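Local coordinates for metazoan TIR-STING fusion (Crassostrea gigas, PDB 6WT6), which is a fusion protein that joins a TIR domain to a STING-type ligand-binding domain in one chain and assembles here as a pair of subunits, at residues L218-S223 and R308-L313; I35-D40 and S44-I49. All coordinates share one frame; numbering follows the deposited sequence.

In the fold
Reading from the N terminus, the chain first forms a parallel sheet belonging to the TIR domain, and contact 2 (35-40 with 44-49) closes a short loop there, bringing helix 43-56 back against the strand 31-36 that leads into it. The chain then completes this sheet before entering the STING ligand-binding domain. There contact 1 (218-223 with 308-313) closes a much longer loop, with 84 residues between its segments, and joins strand 212-221 of a mixed sheet to helix 299-319. The two contacts follow in series, neither nested nor crossed. Contact 2 thus belongs to the TIR domain and contact 1 to the STING ligand-binding domain; their centres lie about 45 Å apart and their nearest atoms about 26 Å.

Contact 1 of 2, residues L218-S223 and R308-L313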
loop_
_atom_site.group_PDB
_atom_site.type_symbol
_atom_site.label_atom_id
_atom_site.label_comp_id
_atom_site.label_asym_id
_atom_site.label_seq_id
_atom_site.Cartn_x
_atom_site.Cartn_y
_atom_site.Cartn_z
ATOM N N LEU A 218 17.004 6.591 10.199
ATOM C CA LEU A 218 16.264 5.431 9.720
ATOM C C LEU A 218 17.019 4.834 8.542
ATOM O O LEU A 218 17.241 5.512 7.533
ATOM C CB LEU A 218 14.844 5.823 9.312
ATOM C CG LEU A 218 13.970 6.465 10.387
ATOM C CD1 LEU A 218 12.738 7.073 9.749
ATOM C CD2 LEU A 218 13.586 5.437 11.453
ATOM N N PHE A 219 17.411 3.572 8.670
ATOM C CA PHE A 219 18.327 2.951 7.724
ATOM C C PHE A 219 17.555 2.187 6.660
ATOM O O PHE A 219 16.657 1.397 6.975
ATOM C CB PHE A 219 19.320 2.045 8.454
ATOM C CG PHE A 219 20.314 2.810 9.277
ATOM C CD1 PHE A 219 21.500 3.255 8.716
ATOM C CD2 PHE A 219 20.043 3.126 10.599
ATOM C CE1 PHE A 219 22.408 3.978 9.468
ATOM C CE2 PHE A 219 20.950 3.848 11.354
ATOM C CZ PHE A 219 22.132 4.276 10.788
ATOM N N PHE A 220 17.920 2.429 5.402
ATOM C CA PHE A 220 17.194 1.940 4.232
ATOM C C PHE A 220 18.215 1.286 3.307
ATOM O O PHE A 220 18.677 1.903 2.337
ATOM C CB PHE A 220 16.453 3.096 3.548
ATOM C CG PHE A 220 15.385 2.673 2.568
ATOM C CD1 PHE A 220 15.545 1.559 1.753
ATOM C CD2 PHE A 220 14.219 3.415 2.453
ATOM C CE1 PHE A 220 14.558 1.190 0.854
ATOM C CE2 PHE A 220 13.232 3.054 1.556
ATOM C CZ PHE A 220 13.399 1.938 0.756
ATOM N N PRO A 221 18.600 0.041 3.587
ATOM C CA PRO A 221 19.488 -0.677 2.665
ATOM C C PRO A 221 18.789 -0.948 1.341
ATOM O O PRO A 221 17.607 -1.298 1.306
ATOM C CB PRO A 221 19.797 -1.979 3.412
ATOM C CG PRO A 221 18.621 -2.170 4.322
ATOM C CD PRO A 221 18.221 -0.783 4.747
ATOM N N GLN A 222 19.538 -0.792 0.243
ATOM C CA GLN A 222 18.937 -0.926 -1.081
ATOM C C GLN A 222 18.372 -2.321 -1.314
ATOM O O GLN A 222 17.384 -2.477 -2.038
ATOM C CB GLN A 222 19.959 -0.589 -2.167
ATOM C CG GLN A 222 19.399 -0.676 -3.579
ATOM C CD GLN A 222 20.403 -0.267 -4.634
ATOM O OE1 GLN A 222 21.536 0.092 -4.321
ATOM N NE2 GLN A 222 19.993 -0.320 -5.894
ATOM N N SER A 223 18.985 -3.349 -0.728
ATOM C CA SER A 223 18.447 -4.692 -0.900
ATOM C C SER A 223 17.167 -4.908 -0.110
ATOM O O SER A 223 16.508 -5.936 -0.309
ATOM C CB SER A 223 19.475 -5.740 -0.482
ATOM O OG SER A 223 19.535 -5.835 0.931
ATOM N N ARG A 308 9.420 4.464 -4.652
ATOM C CA ARG A 308 8.099 5.055 -4.489
ATOM C C ARG A 308 7.733 5.157 -3.015
ATOM O O ARG A 308 7.232 6.193 -2.562
ATOM C CB ARG A 308 7.054 4.239 -5.248
ATOM C CG ARG A 308 7.076 4.428 -6.746
ATOM C CD ARG A 308 6.212 3.381 -7.413
ATOM N NE ARG A 308 6.063 3.624 -8.842
ATOM C CZ ARG A 308 5.476 2.782 -9.681
ATOM N NH1 ARG A 308 4.984 1.633 -9.233
ATOM N NH2 ARG A 308 5.382 3.086 -10.967
ATOM N N PHE A 309 7.978 4.085 -2.254
ATOM C CA PHE A 309 7.779 4.137 -0.811
ATOM C C PHE A 309 8.619 5.244 -0.188
ATOM O O PHE A 309 8.125 6.040 0.622
ATOM C CB PHE A 309 8.121 2.786 -0.181
ATOM C CG PHE A 309 8.355 2.855 1.311
ATOM C CD1 PHE A 309 7.294 3.059 2.191
ATOM C CD2 PHE A 309 9.629 2.722 1.833
ATOM C CE1 PHE A 309 7.509 3.117 3.560
ATOM C CE2 PHE A 309 9.850 2.784 3.200
ATOM C CZ PHE A 309 8.786 2.984 4.065
ATOM N N TYR A 310 9.899 5.300 -0.560
ATOM C CA TYR A 310 10.807 6.315 -0.036
ATOM C C TYR A 310 10.293 7.718 -0.333
ATOM O O TYR A 310 10.302 8.593 0.539
ATOM C CB TYR A 310 12.196 6.089 -0.640
ATOM C CG TYR A 310 13.268 7.072 -0.239
ATOM C CD1 TYR A 310 13.676 7.188 1.082
ATOM C CD2 TYR A 310 13.903 7.855 -1.191
ATOM C CE1 TYR A 310 14.667 8.078 1.442
ATOM C CE2 TYR A 310 14.892 8.745 -0.840
ATOM C CZ TYR A 310 15.272 8.852 0.477
ATOM O OH TYR A 310 16.258 9.740 0.831
ATOM N N LEU A 311 9.812 7.938 -1.555
ATOM C CA LEU A 311 9.294 9.245 -1.937
ATOM C C LEU A 311 7.991 9.569 -1.209
ATOM O O LEU A 311 7.787 10.707 -0.767
ATOM C CB LEU A 311 9.094 9.281 -3.450
ATOM C CG LEU A 311 8.448 10.504 -4.092
ATOM C CD1 LEU A 311 9.188 11.769 -3.690
ATOM C CD2 LEU A 311 8.446 10.334 -5.606
ATOM N N THR A 312 7.096 8.587 -1.078
ATOM C CA THR A 312 5.810 8.849 -0.441
ATOM C C THR A 312 5.980 9.137 1.046
ATOM O O THR A 312 5.320 10.030 1.592
ATOM C CB THR A 312 4.863 7.667 -0.650
ATOM O OG1 THR A 312 4.758 7.377 -2.049
ATOM C CG2 THR A 312 3.481 7.998 -0.103
ATOM N N LEU A 313 6.859 8.390 1.716
ATOM C CA LEU A 313 7.120 8.651 3.127
ATOM C C LEU A 313 7.676 10.057 3.329
ATOM O O LEU A 313 7.314 10.744 4.292
ATOM C CB LEU A 313 8.082 7.598 3.682
ATOM C CG LEU A 313 8.368 7.623 5.186
ATOM C CD1 LEU A 313 7.086 7.453 6.005
ATOM C CD2 LEU A 313 9.386 6.553 5.560
#
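Strand 212-221 and helix 299-319 come nearest at F220 and Y310, whose CA atoms are 8.8 Å apart, a gap filled by an aromatic cluster that packs the helix on the mixed sheet of the STING ligand-binding domain. F220 reaches across from the strand, its CG anti to the backbone N (chi1 -164°), and brings one side of its ring against two successive helix residues. The CE2 atom of F220 does most of the touching: it sits 3.6 Å from CD2 of F309, at the edge of that ring and near its plane, and 3.9 Å from CB of Y310. A little nearer the strand, CD2 of F220 lies 4.1 Å from CD1 of Y310. Both ring pairs meet obliquely. The planes of F220 and F309 are inclined at 48°, whereas those of F220 and Y310 are nearly perpendicular at 89°, with centroids 5.9 Å apart in each pair. Broad, flat phenyl groups suit this place because they span the distance between strand and helix.

Beyond the two segments, F331 of strand 327-332 meets the ring of F220 and F179 of helix 176-204 touches F309. Tyrosine suits the third position because its ring packs beside F220 while its OH hydrogen-bonds D79 of the second subunit. With no hydrogen bond between the segments, cohesion here rests on buried apolar and aromatic surface, which the hydroxyl of Y310 links to the neighbouring subunit.

Contact 2 of 2, residues I35-D40 and S44-I49; sequences ISYCAD and SHARTI
A46 presses its methyl group against the ring of Y37, in the packing between the first strand and the helix of the beta-alpha-beta unit 31-36, 43-56, 60-62 of the TIR domain. This is a CH-pi contact: CB of A46 stands over one face of the ring, 3.9 Å from its centroid and 26° off the normal, displaced toward the CG end. The ring is placed there by a chi1 of 63°, which sets CG between the backbone N and the carbonyl carbon. F62 of strand 60-62 stacks on the same tyrosine. Alanine suits the helix side because its small methyl lets the backbones approach closely, with the CA atoms of Y37 and A46 just 6.5 Å apart.

Aliphatic contacts extend the interface along the strand. The two branches of I35 divide the work: CG2 meets CB of A46 at 3.9 Å, while the longer arm carries CD1 to within 4.2 Å of CG2 of I49, one helical turn further on. A branched side chain thus serves two helix residues at once.

Hydrogen bonding fixes the surroundings. The OH of Y37 bonds to the backbone N of E64, in helix 63-66. Within helix 43-56, S44 O accepts from both T48 N and T48 OG1; the hydroxyl, at 3.1 Å from S44 O, approaches from above the carbonyl plane, 36° out of it.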
loop_
_atom_site.group_PDB
_atom_site.type_symbol
_atom_site.label_atom_id
_atom_site.label_comp_id
_atom_site.label_asym_id
_atom_site.label_seq_id
_atom_site.Cartn_x
_atom_site.Cartn_y
_atom_site.Cartn_z
ATOM N N ILE A 35 -21.869 -10.740 -11.423
ATOM C CA ILE A 35 -22.500 -9.654 -12.161
ATOM C C ILE A 35 -22.720 -8.498 -11.191
ATOM O O ILE A 35 -23.594 -8.559 -10.322
ATOM C CB ILE A 35 -23.810 -10.111 -12.814
ATOM C CG1 ILE A 35 -23.514 -11.166 -13.880
ATOM C CG2 ILE A 35 -24.555 -8.933 -13.417
ATOM C CD1 ILE A 35 -24.737 -11.700 -14.571
ATOM N N SER A 36 -21.910 -7.451 -11.331
ATOM C CA SER A 36 -22.016 -6.251 -10.512
ATOM C C SER A 36 -22.874 -5.232 -11.251
ATOM O O SER A 36 -22.513 -4.786 -12.345
ATOM C CB SER A 36 -20.634 -5.677 -10.207
ATOM O OG SER A 36 -20.717 -4.580 -9.317
ATOM N N TYR A 37 -24.004 -4.865 -10.652
ATOM C CA TYR A 37 -24.950 -3.961 -11.285
ATOM C C TYR A 37 -25.528 -3.021 -10.238
ATOM O O TYR A 37 -25.528 -3.316 -9.041
ATOM C CB TYR A 37 -26.075 -4.728 -11.991
ATOM C CG TYR A 37 -26.931 -5.561 -11.058
ATOM C CD1 TYR A 37 -26.491 -6.796 -10.593
ATOM C CD2 TYR A 37 -28.183 -5.120 -10.652
ATOM C CE1 TYR A 37 -27.271 -7.560 -9.742
ATOM C CE2 TYR A 37 -28.969 -5.875 -9.807
ATOM C CZ TYR A 37 -28.511 -7.092 -9.353
ATOM O OH TYR A 37 -29.296 -7.845 -8.510
ATOM N N CYS A 38 -26.012 -1.873 -10.708
ATOM C CA CYS A 38 -26.762 -0.958 -9.857
ATOM C C CYS A 38 -28.210 -1.425 -9.785
ATOM O O CYS A 38 -28.908 -1.451 -10.803
ATOM C CB CYS A 38 -26.686 0.471 -10.388
ATOM S SG CYS A 38 -27.752 1.634 -9.496
ATOM N N ALA A 39 -28.659 -1.796 -8.584
ATOM C CA ALA A 39 -30.013 -2.316 -8.431
ATOM C C ALA A 39 -31.078 -1.266 -8.722
ATOM O O ALA A 39 -32.220 -1.627 -9.028
ATOM C CB ALA A 39 -30.192 -2.883 -7.023
ATOM N N ASP A 40 -30.730 0.022 -8.646
ATOM C CA ASP A 40 -31.696 1.083 -8.917
ATOM C C ASP A 40 -32.006 1.215 -10.403
ATOM O O ASP A 40 -33.141 1.550 -10.762
ATOM C CB ASP A 40 -31.195 2.423 -8.370
ATOM C CG ASP A 40 -31.047 2.418 -6.858
ATOM O OD1 ASP A 40 -31.773 1.661 -6.190
ATOM O OD2 ASP A 40 -30.200 3.181 -6.341
ATOM N N SER A 44 -32.913 -5.018 -14.654
ATOM C CA SER A 44 -33.448 -5.783 -15.776
ATOM C C SER A 44 -32.337 -6.215 -16.726
ATOM O O SER A 44 -32.284 -7.373 -17.156
ATOM C CB SER A 44 -34.502 -4.958 -16.513
ATOM O OG SER A 44 -34.897 -5.605 -17.708
ATOM N N HIS A 45 -31.434 -5.289 -17.065
ATOM C CA HIS A 45 -30.329 -5.618 -17.960
ATOM C C HIS A 45 -29.435 -6.698 -17.363
ATOM O O HIS A 45 -28.943 -7.577 -18.081
ATOM C CB HIS A 45 -29.504 -4.367 -18.269
ATOM C CG HIS A 45 -30.277 -3.282 -18.951
ATOM N ND1 HIS A 45 -31.041 -2.366 -18.260
ATOM C CD2 HIS A 45 -30.401 -2.964 -20.261
ATOM C CE1 HIS A 45 -31.606 -1.533 -19.115
ATOM N NE2 HIS A 45 -31.234 -1.874 -20.336
ATOM N N ALA A 46 -29.210 -6.645 -16.049
ATOM C CA ALA A 46 -28.333 -7.623 -15.417
ATOM C C ALA A 46 -28.958 -9.012 -15.428
ATOM O O ALA A 46 -28.251 -10.014 -15.591
ATOM C CB ALA A 46 -28.003 -7.182 -13.993
ATOM N N ARG A 47 -30.282 -9.093 -15.264
ATOM C CA ARG A 47 -30.965 -10.378 -15.385
ATOM C C ARG A 47 -30.835 -10.937 -16.797
ATOM O O ARG A 47 -30.638 -12.144 -16.978
ATOM C CB ARG A 47 -32.439 -10.234 -15.003
ATOM C CG ARG A 47 -32.799 -10.809 -13.640
ATOM C CD ARG A 47 -33.886 -11.874 -13.751
ATOM N NE ARG A 47 -33.383 -13.213 -13.456
ATOM C CZ ARG A 47 -33.396 -13.765 -12.244
ATOM N NH1 ARG A 47 -33.889 -13.091 -11.214
ATOM N NH2 ARG A 47 -32.916 -14.988 -12.063
ATOM N N THR A 48 -30.944 -10.072 -17.808
ATOM C CA THR A 48 -30.813 -10.524 -19.190
ATOM C C THR A 48 -29.432 -11.120 -19.439
ATOM O O THR A 48 -29.309 -12.214 -20.004
ATOM C CB THR A 48 -31.085 -9.362 -20.148
ATOM O OG1 THR A 48 -32.409 -8.858 -19.927
ATOM C CG2 THR A 48 -30.955 -9.820 -21.596
ATOM N N ILE A 49 -28.378 -10.417 -19.013
ATOM C CA ILE A 49 -27.024 -10.944 -19.166
ATOM C C ILE A 49 -26.854 -12.222 -18.355
ATOM O O ILE A 49 -26.246 -13.191 -18.820
ATOM C CB ILE A 49 -25.984 -9.877 -18.774
ATOM C CG1 ILE A 49 -25.957 -8.752 -19.813
ATOM C CG2 ILE A 49 -24.599 -10.498 -18.615
ATOM C CD1 ILE A 49 -24.961 -7.652 -19.506
#